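Local coordinates for protein AlkD2 (PDB 6M9M) that is of unknown function but binds inosine-5'-monophosphate and belongs to the HEAT-like repeat family of DNA glycosylases, at residues A[148-153]-A[167-172]. Numbering follows the deposited sequence.
Sequences RRIADL and NALRDI
No ring, amide or other flat group takes part where I150 meets A168, L169 and I172; the contact is wholly apolar, made by aliphatic side chains apart from one marginal touch on the A151 CA, with no hydrogen bond between 148-153 and 167-172. I150 points across and divides its two branches among the three partners. Its CG2 lies against L169, 3.7 Å from CG and 3.9 Å from CD2, the two side chains lying alongside and pointing opposite ways. The other branch starts with CG1 anti to the carbonyl carbon (chi1 -64°) and is nearly extended beyond it (chi2 158°), which carries CD1 to the I172 end. There I150 CD1 meets I172 CD1 tip to tip at 3.6 Å. The A168 methyl abuts both branches of I150, its CB 4.0 Å from I150 CD1 and 4.1 Å from I150 CG2. L169 starts off to one side, but its end comes nearer through CG and CD2 on I150, while L169 CD1 only grazes A151 CA at 4.5 Å. All five touching residues are buried. W133 also packs on I150, and V180 of helix 177-185 on I172, while the salt bridges R149–D112 and D171–R131 tie the two segments to other parts of the chain. The segments run in roughly opposite senses, and this apolar seam between helices 143-151 and 159-175 is helix-to-helix packing of the kind from which HEAT-like repeat proteins build their all-helical solenoid.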
loop_
_atom_site.group_PDB
_atom_site.type_symbol
_atom_site.label_atom_id
_atom_site.label_comp_id
_atom_site.label_asym_id
_atom_site.label_seq_id
_atom_site.Cartn_x
_atom_site.Cartn_y
_atom_site.Cartn_z
ATOM N N ARG A 148 14.885 8.908 -1.346
ATOM C CA ARG A 148 14.909 9.759 -0.160
ATOM C C ARG A 148 13.715 9.472 0.741
ATOM O O ARG A 148 13.847 9.399 1.972
ATOM C CB ARG A 148 14.922 11.242 -0.553
ATOM C CG ARG A 148 14.922 12.189 0.641
ATOM C CD ARG A 148 14.780 13.648 0.243
ATOM N NE ARG A 148 13.390 14.032 -0.006
ATOM C CZ ARG A 148 12.878 14.303 -1.206
ATOM N NH1 ARG A 148 13.630 14.241 -2.296
ATOM N NH2 ARG A 148 11.603 14.648 -1.313
ATOM N N ARG A 149 12.536 9.310 0.144
ATOM C CA ARG A 149 11.326 9.100 0.927
ATOM C C ARG A 149 11.364 7.765 1.656
ATOM O O ARG A 149 10.957 7.677 2.816
ATOM C CB ARG A 149 10.100 9.156 0.015
ATOM C CG ARG A 149 9.703 10.567 -0.345
ATOM C CD ARG A 149 8.487 10.588 -1.295
ATOM N NE ARG A 149 7.929 11.926 -1.332
ATOM C CZ ARG A 149 8.389 12.906 -2.100
ATOM N NH1 ARG A 149 9.373 12.669 -2.963
ATOM N NH2 ARG A 149 7.848 14.113 -2.003
ATOM N N ILE A 150 11.836 6.721 0.983
ATOM C CA ILE A 150 11.904 5.401 1.591
ATOM C C ILE A 150 12.961 5.385 2.687
ATOM O O ILE A 150 12.735 4.887 3.802
ATOM C CB ILE A 150 12.197 4.340 0.515
ATOM C CG1 ILE A 150 11.068 4.250 -0.501
ATOM C CG2 ILE A 150 12.425 2.982 1.172
ATOM C CD1 ILE A 150 11.502 3.635 -1.836
ATOM N N ALA A 151 14.142 5.939 2.390
ATOM C CA ALA A 151 15.258 5.892 3.334
ATOM C C ALA A 151 14.958 6.676 4.605
ATOM O O ALA A 151 15.536 6.369 5.655
ATOM C CB ALA A 151 16.530 6.414 2.660
ATOM N N ASP A 152 14.046 7.657 4.545
ATOM C CA ASP A 152 13.651 8.369 5.745
ATOM C C ASP A 152 13.043 7.452 6.801
ATOM O O ASP A 152 12.984 7.827 7.977
ATOM C CB ASP A 152 12.607 9.449 5.443
ATOM C CG ASP A 152 13.173 10.673 4.757
ATOM O OD1 ASP A 152 14.369 10.968 4.934
ATOM O OD2 ASP A 152 12.382 11.371 4.069
ATOM N N LEU A 153 12.536 6.283 6.405
ATOM C CA LEU A 153 11.927 5.338 7.325
ATOM C C LEU A 153 12.884 4.240 7.775
ATOM O O LEU A 153 12.447 3.254 8.386
ATOM C CB LEU A 153 10.648 4.750 6.724
ATOM C CG LEU A 153 9.390 5.619 6.809
ATOM C CD1 LEU A 153 9.496 6.899 6.016
ATOM C CD2 LEU A 153 8.176 4.815 6.368
ATOM N N ASN A 167 13.406 -3.759 1.524
ATOM C CA ASN A 167 13.143 -4.400 0.243
ATOM C C ASN A 167 12.773 -3.403 -0.844
ATOM O O ASN A 167 13.085 -3.643 -2.016
ATOM C CB ASN A 167 12.086 -5.477 0.426
ATOM C CG ASN A 167 12.652 -6.720 1.089
ATOM O OD1 ASN A 167 13.711 -7.200 0.713
ATOM N ND2 ASN A 167 11.980 -7.206 2.109
ATOM N N ALA A 168 12.136 -2.277 -0.486
ATOM C CA ALA A 168 11.846 -1.253 -1.486
ATOM C C ALA A 168 13.128 -0.620 -2.019
ATOM O O ALA A 168 13.235 -0.333 -3.221
ATOM C CB ALA A 168 10.898 -0.205 -0.911
ATOM N N LEU A 169 14.121 -0.414 -1.149
ATOM C CA LEU A 169 15.417 0.070 -1.607
ATOM C C LEU A 169 16.152 -1.008 -2.399
ATOM O O LEU A 169 16.832 -0.702 -3.384
ATOM C CB LEU A 169 16.257 0.537 -0.419
ATOM C CG LEU A 169 15.773 1.789 0.310
ATOM C CD1 LEU A 169 16.541 1.978 1.608
ATOM C CD2 LEU A 169 15.903 3.038 -0.551
ATOM N N ARG A 170 16.035 -2.272 -1.973
ATOM C CA ARG A 170 16.620 -3.389 -2.715
ATOM C C ARG A 170 16.081 -3.443 -4.138
ATOM O O ARG A 170 16.855 -3.628 -5.088
ATOM C CB ARG A 170 16.321 -4.683 -1.966
ATOM C CG ARG A 170 17.058 -5.920 -2.429
ATOM C CD ARG A 170 16.517 -7.121 -1.677
ATOM N NE ARG A 170 17.136 -8.422 -1.913
ATOM C CZ ARG A 170 17.994 -9.020 -1.085
ATOM N NH1 ARG A 170 18.426 -10.232 -1.372
ATOM N NH2 ARG A 170 18.434 -8.404 0.003
ATOM N N ASP A 171 14.762 -3.253 -4.308
ATOM C CA ASP A 171 14.190 -3.208 -5.650
ATOM C C ASP A 171 14.917 -2.164 -6.504
ATOM O O ASP A 171 15.312 -2.414 -7.654
ATOM C CB ASP A 171 12.729 -2.725 -5.630
ATOM C CG ASP A 171 11.742 -3.619 -4.892
ATOM O OD1 ASP A 171 11.889 -4.852 -4.811
ATOM O OD2 ASP A 171 10.706 -3.031 -4.468
ATOM N N ILE A 172 15.032 -0.947 -5.960
ATOM C CA ILE A 172 15.572 0.186 -6.708
ATOM C C ILE A 172 17.032 -0.048 -7.046
ATOM O O ILE A 172 17.496 0.360 -8.118
ATOM C CB ILE A 172 15.334 1.487 -5.911
ATOM C CG1 ILE A 172 13.838 1.752 -5.763
ATOM C CG2 ILE A 172 16.009 2.675 -6.582
ATOM C CD1 ILE A 172 13.516 2.847 -4.764
#